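Local coordinates for alpha-11 giardin (Giardia intestinalis, PDB 2II2), which binds calcium as an annexin-family protein and probably takes part in calcium-dependent phospholipid binding and in the parasite's attachment and cytoskeletal remodelling, at residues 250-255 with 285-290; 238-243 with 257-262. All coordinates share one frame; numbering follows the deposited sequence.

Contact 1 (250-255 with 285-290); sequences DMAYEQ and LSRFQS
Y253, in the helical segment 250-255, and F288, the first residue past the end of helix 280-287 to leave helical backbone angles, bring the two backbones closest, with CA of Y253 and CA of F288 7.6 Å apart. Their rings form a T-shaped (edge-to-face) pair, with centroids 4.9 Å apart. The planes stand at 87°. CD2 of F288 points at the centre of one tyrosine face, 3.6 Å from CZ of Y253. The first torsion of Y253, chi1 -78°, sets CG anti to the carbonyl carbon and places its hydroxyl beside the backbone of 289-290, past the F288 ring. There S290 N donates a bent hydrogen bond to Y253 OH at 2.9 Å, with an N-H...O angle of 146°, while CB of S290 leans on the same oxygen. Within the all-helical annexin domain of alpha-11 giardin, the contact joins helix 249-263 to the loop leaving helix 280-287. Water 1 lies at the tyrosine edge, 2.7 Å from Y253 OH, and accepts a weak bond from R287 NH1. The R287 chain is bent at chi2, its CG lying over the centre of one face of F288, and it brings NH2 to 3.4 Å from CB of A252. Its guanidinium plane is nearly perpendicular to the tyrosine ring. The charged end is held chiefly from outside the two segments: NE bonds to V244 O, and NH2 to T246 O and, as a salt bridge, to D249.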
# COMPACT_ATOMS: atom_id res chain seq x y z
N ASP A 250 -12.04 2.04 -12.02
CA ASP A 250 -10.84 1.29 -12.37
C ASP A 250 -9.74 1.61 -11.38
O ASP A 250 -9.04 0.71 -10.84
CB ASP A 250 -10.41 1.60 -13.79
CG ASP A 250 -11.28 0.94 -14.83
OD1 ASP A 250 -12.15 0.12 -14.50
OD2 ASP A 250 -11.08 1.24 -16.02
N MET A 251 -9.58 2.90 -11.10
CA MET A 251 -8.53 3.30 -10.15
C MET A 251 -8.84 2.88 -8.70
O MET A 251 -7.96 2.40 -7.98
CB MET A 251 -8.29 4.81 -10.21
CG MET A 251 -7.78 5.26 -11.57
SD MET A 251 -7.54 7.05 -11.68
CE MET A 251 -6.21 7.28 -10.47
N ALA A 252 -10.08 3.09 -8.28
CA ALA A 252 -10.44 2.76 -6.89
C ALA A 252 -10.20 1.26 -6.63
O ALA A 252 -9.66 0.88 -5.59
CB ALA A 252 -11.88 3.08 -6.66
N TYR A 253 -10.62 0.41 -7.57
CA TYR A 253 -10.49 -1.01 -7.37
C TYR A 253 -9.04 -1.46 -7.48
O TYR A 253 -8.59 -2.33 -6.71
CB TYR A 253 -11.34 -1.80 -8.38
CG TYR A 253 -12.82 -1.86 -8.08
CD1 TYR A 253 -13.61 -0.70 -8.21
CD2 TYR A 253 -13.43 -3.07 -7.74
CE1 TYR A 253 -14.98 -0.75 -7.96
CE2 TYR A 253 -14.84 -3.12 -7.50
CZ TYR A 253 -15.58 -1.96 -7.64
OH TYR A 253 -16.93 -1.99 -7.40
N GLU A 254 -8.30 -0.85 -8.42
CA GLU A 254 -6.88 -1.13 -8.54
C GLU A 254 -6.13 -0.85 -7.24
O GLU A 254 -5.34 -1.67 -6.76
CB GLU A 254 -6.32 -0.27 -9.66
CG GLU A 254 -4.86 -0.29 -9.88
CD GLU A 254 -4.42 0.79 -10.86
OE1 GLU A 254 -5.10 1.84 -11.00
OE2 GLU A 254 -3.35 0.58 -11.47
N GLN A 255 -6.37 0.33 -6.69
CA GLN A 255 -5.71 0.74 -5.44
C GLN A 255 -6.14 -0.16 -4.28
O GLN A 255 -5.30 -0.66 -3.49
CB GLN A 255 -6.04 2.19 -5.12
CG GLN A 255 -5.46 3.16 -6.12
CD GLN A 255 -6.05 4.53 -5.97
OE1 GLN A 255 -6.43 4.95 -4.87
NE2 GLN A 255 -6.04 5.29 -7.05
N LEU A 285 -18.46 -3.09 1.57
CA LEU A 285 -19.74 -3.58 1.06
C LEU A 285 -20.44 -2.54 0.20
O LEU A 285 -20.96 -2.85 -0.89
CB LEU A 285 -20.66 -3.98 2.23
CG LEU A 285 -20.35 -5.30 2.97
CD1 LEU A 285 -21.12 -5.41 4.28
CD2 LEU A 285 -20.64 -6.49 2.08
N SER A 286 -20.46 -1.29 0.67
CA SER A 286 -21.17 -0.22 -0.04
C SER A 286 -20.46 0.20 -1.31
O SER A 286 -21.10 0.41 -2.34
CB SER A 286 -21.33 1.01 0.85
OG SER A 286 -22.17 0.73 1.95
N ARG A 287 -19.14 0.37 -1.20
CA ARG A 287 -18.36 0.98 -2.27
C ARG A 287 -18.17 0.08 -3.46
O ARG A 287 -18.24 0.54 -4.61
CB ARG A 287 -16.98 1.45 -1.75
CG ARG A 287 -15.98 1.91 -2.84
CD ARG A 287 -16.53 3.13 -3.53
NE ARG A 287 -15.73 3.68 -4.64
CZ ARG A 287 -15.88 3.35 -5.93
NH1 ARG A 287 -16.74 2.40 -6.29
NH2 ARG A 287 -15.17 3.95 -6.88
N PHE A 288 -17.85 -1.18 -3.20
CA PHE A 288 -17.37 -2.08 -4.27
C PHE A 288 -18.52 -2.93 -4.79
O PHE A 288 -18.64 -4.14 -4.48
CB PHE A 288 -16.16 -2.89 -3.79
CG PHE A 288 -15.00 -2.02 -3.38
CD1 PHE A 288 -14.74 -1.79 -2.04
CD2 PHE A 288 -14.20 -1.39 -4.33
CE1 PHE A 288 -13.69 -0.96 -1.64
CE2 PHE A 288 -13.15 -0.56 -3.94
CZ PHE A 288 -12.90 -0.36 -2.58
N GLN A 289 -19.39 -2.29 -5.56
CA GLN A 289 -20.61 -2.92 -6.08
C GLN A 289 -20.67 -3.01 -7.60
O GLN A 289 -21.76 -3.08 -8.19
CB GLN A 289 -21.84 -2.15 -5.60
CG GLN A 289 -22.10 -2.26 -4.12
CD GLN A 289 -23.11 -3.31 -3.80
OE1 GLN A 289 -24.27 -3.20 -4.18
NE2 GLN A 289 -22.67 -4.34 -3.09
N SER A 290 -19.53 -3.04 -8.26
CA SER A 290 -19.53 -3.09 -9.73
C SER A 290 -20.04 -4.39 -10.32
O SER A 290 -19.80 -5.47 -9.75
CB SER A 290 -18.11 -2.84 -10.24
OG SER A 290 -18.07 -2.97 -11.65
O HOH W 1 -18.20 0.28 -8.05

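Contact 2 (238-243 with 257-262); sequences YAFHSA and ARITGL. With SO4 (sulfate ion), chain C.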
# COMPACT_ATOMS: atom_id res chain seq x y z
N TYR A 238 -5.60 5.12 5.82
CA TYR A 238 -5.73 6.33 4.99
C TYR A 238 -5.66 5.97 3.50
O TYR A 238 -6.47 6.45 2.71
CB TYR A 238 -4.62 7.34 5.36
CG TYR A 238 -4.64 8.49 4.39
CD1 TYR A 238 -5.49 9.57 4.58
CD2 TYR A 238 -3.83 8.48 3.26
CE1 TYR A 238 -5.53 10.59 3.64
CE2 TYR A 238 -3.87 9.47 2.32
CZ TYR A 238 -4.71 10.54 2.50
OH TYR A 238 -4.74 11.52 1.53
N ALA A 239 -4.71 5.12 3.12
CA ALA A 239 -4.56 4.74 1.73
C ALA A 239 -5.83 4.04 1.24
O ALA A 239 -6.30 4.28 0.12
CB ALA A 239 -3.36 3.86 1.55
N PHE A 240 -6.41 3.20 2.09
CA PHE A 240 -7.63 2.48 1.74
C PHE A 240 -8.79 3.46 1.55
O PHE A 240 -9.56 3.36 0.59
CB PHE A 240 -7.94 1.37 2.77
CG PHE A 240 -8.92 0.37 2.24
CD1 PHE A 240 -8.49 -0.69 1.45
CD2 PHE A 240 -10.28 0.50 2.50
CE1 PHE A 240 -9.38 -1.58 0.90
CE2 PHE A 240 -11.18 -0.41 1.98
CZ PHE A 240 -10.73 -1.47 1.17
N HIS A 241 -8.89 4.42 2.48
CA HIS A 241 -9.86 5.52 2.37
C HIS A 241 -9.70 6.26 1.03
O HIS A 241 -10.67 6.52 0.29
CB HIS A 241 -9.70 6.50 3.54
CG HIS A 241 -10.69 7.63 3.52
ND1 HIS A 241 -12.05 7.42 3.58
CD2 HIS A 241 -10.52 8.97 3.44
CE1 HIS A 241 -12.68 8.58 3.54
NE2 HIS A 241 -11.78 9.54 3.45
N SER A 242 -8.44 6.58 0.71
CA SER A 242 -8.15 7.30 -0.51
C SER A 242 -8.62 6.53 -1.75
O SER A 242 -9.01 7.14 -2.76
CB SER A 242 -6.66 7.60 -0.58
OG SER A 242 -6.37 8.38 -1.71
N ALA A 243 -8.58 5.20 -1.68
CA ALA A 243 -9.09 4.34 -2.75
C ALA A 243 -10.61 4.35 -2.79
O ALA A 243 -11.23 4.55 -3.85
CB ALA A 243 -8.60 2.94 -2.57
N ALA A 257 -7.25 -3.20 -4.37
CA ALA A 257 -6.68 -4.53 -4.57
C ALA A 257 -5.23 -4.57 -4.10
O ALA A 257 -4.81 -5.51 -3.41
CB ALA A 257 -6.79 -4.94 -6.03
N ARG A 258 -4.44 -3.55 -4.46
CA ARG A 258 -3.04 -3.53 -4.06
C ARG A 258 -2.85 -3.39 -2.56
O ARG A 258 -2.06 -4.12 -1.95
CB ARG A 258 -2.33 -2.41 -4.80
CG ARG A 258 -0.89 -2.24 -4.39
CD ARG A 258 -0.19 -1.10 -5.12
NE ARG A 258 -0.78 0.21 -4.85
CZ ARG A 258 -1.42 0.96 -5.74
NH1 ARG A 258 -1.68 0.53 -6.98
NH2 ARG A 258 -1.83 2.15 -5.36
N ILE A 259 -3.55 -2.42 -1.97
CA ILE A 259 -3.47 -2.17 -0.54
C ILE A 259 -3.87 -3.43 0.23
O ILE A 259 -3.20 -3.82 1.20
CB ILE A 259 -4.33 -0.96 -0.18
CG1 ILE A 259 -3.78 0.30 -0.83
CG2 ILE A 259 -4.43 -0.82 1.34
CD1 ILE A 259 -4.80 1.42 -0.97
N THR A 260 -4.97 -4.06 -0.18
CA THR A 260 -5.40 -5.29 0.47
C THR A 260 -4.37 -6.40 0.31
O THR A 260 -4.00 -7.06 1.27
CB THR A 260 -6.75 -5.74 -0.15
OG1 THR A 260 -7.74 -4.73 0.08
CG2 THR A 260 -7.22 -7.02 0.43
N GLY A 261 -3.92 -6.63 -0.92
CA GLY A 261 -2.97 -7.70 -1.17
C GLY A 261 -1.69 -7.56 -0.38
O GLY A 261 -1.16 -8.54 0.16
N LEU A 262 -1.17 -6.34 -0.34
CA LEU A 262 0.08 -6.10 0.38
C LEU A 262 -0.01 -6.11 1.92
O LEU A 262 0.91 -6.56 2.61
CB LEU A 262 0.72 -4.77 -0.04
CG LEU A 262 1.19 -4.65 -1.49
CD1 LEU A 262 1.71 -3.23 -1.77
CD2 LEU A 262 2.31 -5.66 -1.72
S SO4 C . -11.30 13.22 5.42
O1 SO4 C . -11.43 14.45 4.66
O2 SO4 C . -12.63 12.67 5.67
O3 SO4 C . -10.50 12.25 4.67
O4 SO4 C . -10.64 13.49 6.70
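Helical segments 238-243 and 257-262 run nearly antiparallel, their axes 9.9 Å apart at closest approach with a signed crossing angle of -153°; CA of F240 and CA of I259 come nearest, at 6.6 Å. I259 contributes the largest share of the buried surface. With chi1 at -65°, its CG1 branch lies anti to the carbonyl carbon and carries CD1 against the opposing backbone, 3.4 Å from A239 O. The same methyl lies 3.8 Å from CB of A239 and reaches, more loosely, CB of A243. The other branch of I259, CG2, meets the F240 ring at its edge, 4.1 Å from F240 CD1. Further along that edge, CE1 of F240 approaches OG1 of T260 at 3.6 Å; this hydroxyl is hydrogen-bonded to A256 O and W306 NE1, so its polar needs are met outside the pair. Away from the interface, H241 NE2 lies 3.2 Å from O3 of a sulfate that probably came from the crystallisation liquor, a weak bond left doubtful by a second histidine conformer. All five touching residues are buried, within the helix-turn-helix pair of an all-helical annexin fold. Helix 298-306 borders the F240 and T260 side, where W306 meets F240 edge-to-face, whereas helix 94-102 packs on I259 through D99.

In the fold
From the N terminus, the chain first passes most of its helices, then enters helix 232-244 with residues 238-243. After a short turn, helix 249-263 supplies 250-255 to contact 1 and 257-262 to contact 2. Contact 2 closes across 13 residues, within the hairpin formed by helices 232-244 and 249-263. Contact 1 closes later, across 29 intervening residues, when the chain reaches 285-290. The segments therefore alternate and the two closures cross. Their centres are 10 Å apart and they touch directly: A252 CB lies 3.2 Å from A243 O, and F288 CE1 is 4.1 Å from F240 CZ. Helix 249-263 is thus tied to helix 232-244 and to the end of helix 280-287.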